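Local coordinates for alcohol dehydrogenase, zinc-containing (Streptococcus pneumoniae serotype 2, PDB 5YLN), which binds zinc and probably oxidises alcohols to aldehydes or ketones with NAD+, at residues 211-214 and 219-222; 6-11 and 331-336; 162-167 and 188-193. All blocks are in the same frame, centred on the assembly; numbering follows the deposited sequence.

Interaction 1: residues 211-214 and 219-222; sequences TALS and HKVN
Leu213 meets the start of strand 219-222 with both of its methyl groups. Leu213 CD2 rests on the backbone where His219 joins Lys220, 3.9 Å from His219 C. Leu213 CD1 touches the aliphatic chain of Lys220 and lies 3.9 Å from Lys220 CD. The two side chains cross at about a right angle, so the leucine meets the lysine chain at one methylene. His219 adds mainly its backbone; its CB points away from the helix. Lys220 turns its CB toward the helix, and its chain runs extended beyond CG. This carries NZ past the leucine to salt bridges with Glu210 and Asp206 of the same helix. These bridges probably steady the methylenes against Leu213. Within the sheet, backbone bonds of His219 and Val221 tie the strand to its parallel neighbour 198-203; Ala212 packs on Met201 of that strand. Strand 198-203, helix 206-214 and strand 219-222 form a beta-alpha-beta unit of the Rossmann-type domain, with 219-222 an outermost strand of its sheet within the chain. No hydrogen bond links the two segments. Leu213 gives only van der Waals contact, while the charged end of Lys220 is paired with acids of the helix.

Interaction 2: residues 6-11 and 331-336; sequences KAYTYV and KAYEVF
Tyr8 swings its ring toward helix 329-337 because CG stands anti to the backbone N (chi1 -157°). Tyr333 comes from the helix with chi1 at -93°, away from the usual staggered values, and the two rings meet. The contact belongs to the GroES-like catalytic domain of the alcohol dehydrogenase fold. It joins the N-terminal strand 4-12 to a helix more than 300 residues later in the chain. The rings form an oblique aromatic pair, with planes at 41° and centroids 4.8 Å apart. Tyr8 CE2 sits over one face of the Tyr333 ring, offset toward the rim, with Tyr8 CD2 just beyond the rim near Tyr333 CE1. Tyr8 CD2 lies 3.4 Å from Tyr333 CE1. Both residues are buried, and no hydrogen bond crosses between the segments. The hydroxyl of Tyr333 is instead hydrogen-bonded to Gln124 OE1, which should help to fix the ring. The backbone of Tyr8 bonds to Gln124 as well, so this glutamine serves both sides of the pair. Tyr333 also packs on Asp45, Leu46 and Ile49 of helix 43-50. Its side chain is about 8 Å from those of Cys42 and His64, which bind a zinc ion, so the pair lies near that site without being part of it. The closest approach is Tyr8 CE2 to Tyr333 CE1, 3.3 Å.

Interaction 3: residues 162-167 and 188-193; sequences IGVLKG and LLTAQF
Val164 of helix 157-165 has the most surface buried here, and it packs against Thr190 and Ala191. Its CG2 methyl does most of the touching. Val164 CG2 lies 3.4 Å from Thr190 OG1 and 3.6 Å from the backbone N of Ala191. Val164 CG2 also reaches the methyl of Ala191, with Ala191 CB 3.9 Å away. Val164 CG1 stands anti to the backbone N (chi1 171°) and makes looser contact, 4.1 Å from Ala191 CA. The small Ala191 is consistent with the close backbones, its CA 5.7 Å from Val164 CA. Thr190 holds OG1 between its backbone N and carbonyl carbon (chi1 62°). From there the hydroxyl is shared weakly between the carbonyls of Ala186 and Ala187, one turn back in its own helix. Tyr160 of helix 157-165 also packs on Thr190, and Leu199 of strand 198-203 backs Ala191. The contact joins the helix leading into the Rossmann-type domain to the helix that follows its first strand, 174-178. No hydrogen bond crosses between the segments. The interface is thus held by van der Waals contact, and the one side-chain hydroxyl that Val164 meets is turned to its own helix for bonding.

From the N terminus, strand 4-12 comes first. Its partner, helix 329-337, comes near the other end of the chain, so interaction 2 closes a loop spanning most of it. Interactions 3 and 1 both fall within that loop, one after the other. Interaction 3 closes first, between helices 157-165 and 182-191. Interaction 1 then closes a short connection between helix 206-214 and strand 219-222. No loops cross. Interactions 1 and 3 are neighbours in the Rossmann-type domain and touch where Ala212 O lies 3.4 Å from Leu188 CD2. Interaction 2 lies in the catalytic domain, its centre about 30 Å from the centre of each of the others.

Interaction 1: residues 211-214 and 219-222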
# COMPACT_ATOMS: atom_id res chain seq x y z
N THR A 211 -6.57 13.02 -26.68
CA THR A 211 -5.91 11.78 -27.08
C THR A 211 -6.30 10.64 -26.14
O THR A 211 -6.47 9.49 -26.57
CB THR A 211 -4.39 11.99 -27.10
OG1 THR A 211 -4.05 13.02 -28.04
CG2 THR A 211 -3.66 10.70 -27.49
N ALA A 212 -6.46 10.93 -24.84
CA ALA A 212 -6.82 9.88 -23.89
C ALA A 212 -8.17 9.26 -24.23
O ALA A 212 -8.33 8.04 -24.22
CB ALA A 212 -6.81 10.43 -22.47
N LEU A 213 -9.16 10.11 -24.54
CA LEU A 213 -10.45 9.60 -25.00
C LEU A 213 -10.28 8.76 -26.26
O LEU A 213 -10.94 7.71 -26.40
CB LEU A 213 -11.41 10.76 -25.26
CG LEU A 213 -11.80 11.63 -24.04
CD1 LEU A 213 -12.74 12.76 -24.46
CD2 LEU A 213 -12.44 10.80 -22.96
N SER A 214 -9.39 9.17 -27.17
CA SER A 214 -9.10 8.35 -28.35
C SER A 214 -8.58 6.98 -27.95
O SER A 214 -8.84 5.99 -28.64
CB SER A 214 -8.05 9.03 -29.24
OG SER A 214 -8.67 9.87 -30.18
N HIS A 219 -13.99 9.10 -19.53
CA HIS A 219 -14.20 10.51 -19.21
C HIS A 219 -12.87 11.24 -19.12
O HIS A 219 -11.83 10.66 -18.80
CB HIS A 219 -14.90 10.73 -17.87
CG HIS A 219 -16.12 9.89 -17.66
ND1 HIS A 219 -16.07 8.51 -17.58
CD2 HIS A 219 -17.42 10.23 -17.53
CE1 HIS A 219 -17.29 8.04 -17.42
NE2 HIS A 219 -18.13 9.07 -17.38
N LYS A 220 -12.93 12.55 -19.35
CA LYS A 220 -11.80 13.42 -19.11
C LYS A 220 -12.18 14.44 -18.05
O LYS A 220 -13.33 14.87 -17.96
CB LYS A 220 -11.34 14.15 -20.38
CG LYS A 220 -12.39 15.10 -20.97
CD LYS A 220 -11.85 15.82 -22.21
CE LYS A 220 -12.94 16.66 -22.87
NZ LYS A 220 -12.38 17.43 -24.02
N VAL A 221 -11.20 14.82 -17.24
CA VAL A 221 -11.38 15.86 -16.24
C VAL A 221 -10.16 16.76 -16.32
O VAL A 221 -9.04 16.28 -16.21
CB VAL A 221 -11.53 15.29 -14.82
CG1 VAL A 221 -11.58 16.41 -13.80
CG2 VAL A 221 -12.78 14.41 -14.74
N ASN A 222 -10.38 18.05 -16.53
CA ASN A 222 -9.28 19.00 -16.58
C ASN A 222 -8.99 19.47 -15.16
O ASN A 222 -9.89 19.92 -14.45
CB ASN A 222 -9.62 20.18 -17.50
CG ASN A 222 -8.39 20.98 -17.91
OD1 ASN A 222 -7.60 21.40 -17.08
ND2 ASN A 222 -8.20 21.14 -19.21

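Interaction 2: residues 6-11 and 331-336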
# COMPACT_ATOMS: atom_id res chain seq x y z
N LYS A 6 28.73 4.81 -32.95
CA LYS A 6 28.07 6.04 -32.50
C LYS A 6 27.16 5.73 -31.32
O LYS A 6 26.57 4.64 -31.24
CB LYS A 6 27.21 6.67 -33.61
CG LYS A 6 27.94 7.04 -34.92
CD LYS A 6 29.13 7.91 -34.69
CE LYS A 6 28.75 9.38 -34.56
NZ LYS A 6 29.94 10.25 -34.78
N ALA A 7 27.03 6.71 -30.43
CA ALA A 7 26.26 6.60 -29.20
C ALA A 7 25.88 7.99 -28.69
O ALA A 7 26.57 8.97 -28.95
CB ALA A 7 27.05 5.84 -28.14
N TYR A 8 24.76 8.06 -27.95
CA TYR A 8 24.31 9.29 -27.29
C TYR A 8 24.65 9.20 -25.81
O TYR A 8 24.04 8.42 -25.06
CB TYR A 8 22.81 9.51 -27.50
CG TYR A 8 22.40 10.97 -27.35
CD1 TYR A 8 23.04 11.96 -28.08
CD2 TYR A 8 21.37 11.35 -26.48
CE1 TYR A 8 22.68 13.31 -27.95
CE2 TYR A 8 20.99 12.68 -26.34
CZ TYR A 8 21.65 13.66 -27.07
OH TYR A 8 21.28 14.98 -26.94
N THR A 9 25.60 10.02 -25.38
CA THR A 9 26.19 9.94 -24.05
C THR A 9 25.76 11.13 -23.20
O THR A 9 25.70 12.26 -23.69
CB THR A 9 27.73 9.93 -24.13
OG1 THR A 9 28.17 11.15 -24.75
CG2 THR A 9 28.24 8.73 -24.94
N TYR A 10 25.46 10.86 -21.93
CA TYR A 10 25.36 11.91 -20.93
C TYR A 10 26.75 12.44 -20.59
O TYR A 10 27.69 11.67 -20.41
CB TYR A 10 24.68 11.35 -19.67
CG TYR A 10 24.60 12.33 -18.52
CD1 TYR A 10 23.94 13.54 -18.66
CD2 TYR A 10 25.15 12.03 -17.28
CE1 TYR A 10 23.84 14.44 -17.61
CE2 TYR A 10 25.06 12.92 -16.22
CZ TYR A 10 24.41 14.13 -16.40
OH TYR A 10 24.31 15.05 -15.36
N VAL A 11 26.88 13.77 -20.52
CA VAL A 11 28.16 14.41 -20.21
C VAL A 11 28.15 15.07 -18.83
O VAL A 11 28.94 14.71 -17.95
CB VAL A 11 28.55 15.45 -21.29
CG1 VAL A 11 29.98 15.95 -21.04
CG2 VAL A 11 28.42 14.86 -22.67
N LYS A 331 17.82 15.63 -32.85
CA LYS A 331 16.49 16.12 -33.21
C LYS A 331 15.40 15.37 -32.46
O LYS A 331 14.37 15.97 -32.10
CB LYS A 331 16.25 15.99 -34.71
CG LYS A 331 16.97 16.99 -35.59
CD LYS A 331 16.85 16.52 -37.03
CE LYS A 331 17.64 17.40 -37.99
NZ LYS A 331 16.83 18.56 -38.43
N ALA A 332 15.58 14.06 -32.27
CA ALA A 332 14.56 13.27 -31.58
C ALA A 332 14.35 13.77 -30.15
O ALA A 332 13.21 13.90 -29.68
CB ALA A 332 14.94 11.78 -31.58
N TYR A 333 15.44 14.04 -29.44
CA TYR A 333 15.36 14.63 -28.11
C TYR A 333 14.68 15.99 -28.12
O TYR A 333 13.91 16.32 -27.22
CB TYR A 333 16.76 14.74 -27.52
CG TYR A 333 17.12 13.54 -26.69
CD1 TYR A 333 17.67 12.41 -27.28
CD2 TYR A 333 16.90 13.53 -25.32
CE1 TYR A 333 18.00 11.29 -26.53
CE2 TYR A 333 17.23 12.42 -24.55
CZ TYR A 333 17.78 11.31 -25.16
OH TYR A 333 18.11 10.21 -24.42
N GLU A 334 14.98 16.82 -29.13
CA GLU A 334 14.34 18.13 -29.22
C GLU A 334 12.82 18.01 -29.30
O GLU A 334 12.10 18.79 -28.67
CB GLU A 334 14.87 18.90 -30.43
CG GLU A 334 14.10 20.18 -30.71
CD GLU A 334 14.29 21.24 -29.62
OE1 GLU A 334 15.32 21.20 -28.90
OE2 GLU A 334 13.40 22.11 -29.50
N VAL A 335 12.32 17.03 -30.07
CA VAL A 335 10.88 16.87 -30.25
C VAL A 335 10.25 16.32 -28.98
O VAL A 335 9.20 16.80 -28.53
CB VAL A 335 10.60 15.96 -31.45
CG1 VAL A 335 9.17 15.43 -31.40
CG2 VAL A 335 10.90 16.68 -32.80
N PHE A 336 10.88 15.31 -28.39
CA PHE A 336 10.35 14.68 -27.18
C PHE A 336 10.30 15.65 -26.00
O PHE A 336 9.30 15.72 -25.29
CB PHE A 336 11.19 13.45 -26.84
CG PHE A 336 10.61 12.60 -25.74
CD1 PHE A 336 9.37 12.00 -25.90
CD2 PHE A 336 11.33 12.39 -24.59
CE1 PHE A 336 8.83 11.22 -24.89
CE2 PHE A 336 10.81 11.57 -23.58
CZ PHE A 336 9.56 10.99 -23.73

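Interaction 3: residues 162-167 and 188-193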
# COMPACT_ATOMS: atom_id res chain seq x y z
N ILE A 162 3.07 -1.57 -12.54
CA ILE A 162 3.14 -0.57 -11.48
C ILE A 162 1.87 0.28 -11.37
O ILE A 162 1.53 0.72 -10.27
CB ILE A 162 4.38 0.33 -11.67
CG1 ILE A 162 5.63 -0.53 -11.91
CG2 ILE A 162 4.53 1.30 -10.50
CD1 ILE A 162 5.86 -1.65 -10.87
N GLY A 163 1.15 0.50 -12.46
CA GLY A 163 -0.10 1.23 -12.39
C GLY A 163 -1.36 0.39 -12.29
O GLY A 163 -2.32 0.76 -11.61
N VAL A 164 -1.40 -0.76 -13.00
CA VAL A 164 -2.64 -1.51 -13.17
C VAL A 164 -2.73 -2.67 -12.17
O VAL A 164 -3.72 -2.83 -11.45
CB VAL A 164 -2.81 -1.99 -14.63
CG1 VAL A 164 -4.01 -2.98 -14.77
CG2 VAL A 164 -2.99 -0.78 -15.54
N LEU A 165 -1.66 -3.47 -12.09
CA LEU A 165 -1.64 -4.62 -11.17
C LEU A 165 -1.51 -4.19 -9.71
O LEU A 165 -2.25 -4.67 -8.84
CB LEU A 165 -0.51 -5.59 -11.57
CG LEU A 165 -0.80 -6.35 -12.88
CD1 LEU A 165 0.36 -7.26 -13.29
CD2 LEU A 165 -2.09 -7.16 -12.72
N LYS A 166 -0.59 -3.27 -9.40
CA LYS A 166 -0.50 -2.81 -8.01
C LYS A 166 -1.75 -2.03 -7.61
O LYS A 166 -2.15 -2.07 -6.45
CB LYS A 166 0.77 -2.00 -7.80
CG LYS A 166 2.02 -2.87 -7.92
CD LYS A 166 3.28 -2.12 -7.55
CE LYS A 166 4.49 -3.04 -7.55
NZ LYS A 166 4.50 -3.92 -6.36
N GLY A 167 -2.40 -1.40 -8.57
CA GLY A 167 -3.63 -0.70 -8.28
C GLY A 167 -4.83 -1.58 -8.10
O GLY A 167 -5.86 -1.11 -7.61
N LEU A 188 -3.40 3.58 -19.30
CA LEU A 188 -4.75 3.61 -19.84
C LEU A 188 -5.00 2.42 -20.76
O LEU A 188 -6.06 1.78 -20.69
CB LEU A 188 -4.96 4.92 -20.58
CG LEU A 188 -6.28 5.10 -21.34
CD1 LEU A 188 -7.50 5.00 -20.41
CD2 LEU A 188 -6.26 6.45 -22.08
N LEU A 189 -4.03 2.10 -21.63
CA LEU A 189 -4.22 0.99 -22.56
C LEU A 189 -4.32 -0.34 -21.82
O LEU A 189 -5.18 -1.17 -22.12
CB LEU A 189 -3.09 0.94 -23.58
CG LEU A 189 -3.06 2.12 -24.56
CD1 LEU A 189 -1.83 2.04 -25.42
CD2 LEU A 189 -4.32 2.14 -25.41
N THR A 190 -3.41 -0.57 -20.88
CA THR A 190 -3.40 -1.87 -20.21
C THR A 190 -4.48 -1.99 -19.14
O THR A 190 -4.86 -3.12 -18.81
CB THR A 190 -2.02 -2.15 -19.61
OG1 THR A 190 -1.69 -1.16 -18.62
CG2 THR A 190 -0.96 -2.14 -20.71
N ALA A 191 -4.98 -0.87 -18.59
CA ALA A 191 -6.09 -0.96 -17.66
C ALA A 191 -7.33 -1.52 -18.33
O ALA A 191 -8.21 -2.05 -17.65
CB ALA A 191 -6.44 0.40 -17.04
N GLN A 192 -7.45 -1.34 -19.64
CA GLN A 192 -8.62 -1.85 -20.35
C GLN A 192 -8.61 -3.37 -20.48
O GLN A 192 -9.65 -3.94 -20.81
CB GLN A 192 -8.72 -1.18 -21.71
CG GLN A 192 -9.10 0.27 -21.60
CD GLN A 192 -8.89 1.08 -22.89
OE1 GLN A 192 -9.71 1.03 -23.80
NE2 GLN A 192 -7.81 1.84 -22.95
N PHE A 193 -7.48 -4.04 -20.24
CA PHE A 193 -7.51 -5.50 -20.13
C PHE A 193 -8.47 -5.97 -19.04
O PHE A 193 -8.95 -7.10 -19.11
CB PHE A 193 -6.12 -6.05 -19.79
CG PHE A 193 -5.11 -5.98 -20.92
CD1 PHE A 193 -5.50 -6.15 -22.23
CD2 PHE A 193 -3.76 -5.79 -20.64
CE1 PHE A 193 -4.56 -6.10 -23.26
CE2 PHE A 193 -2.83 -5.73 -21.66
CZ PHE A 193 -3.23 -5.89 -22.97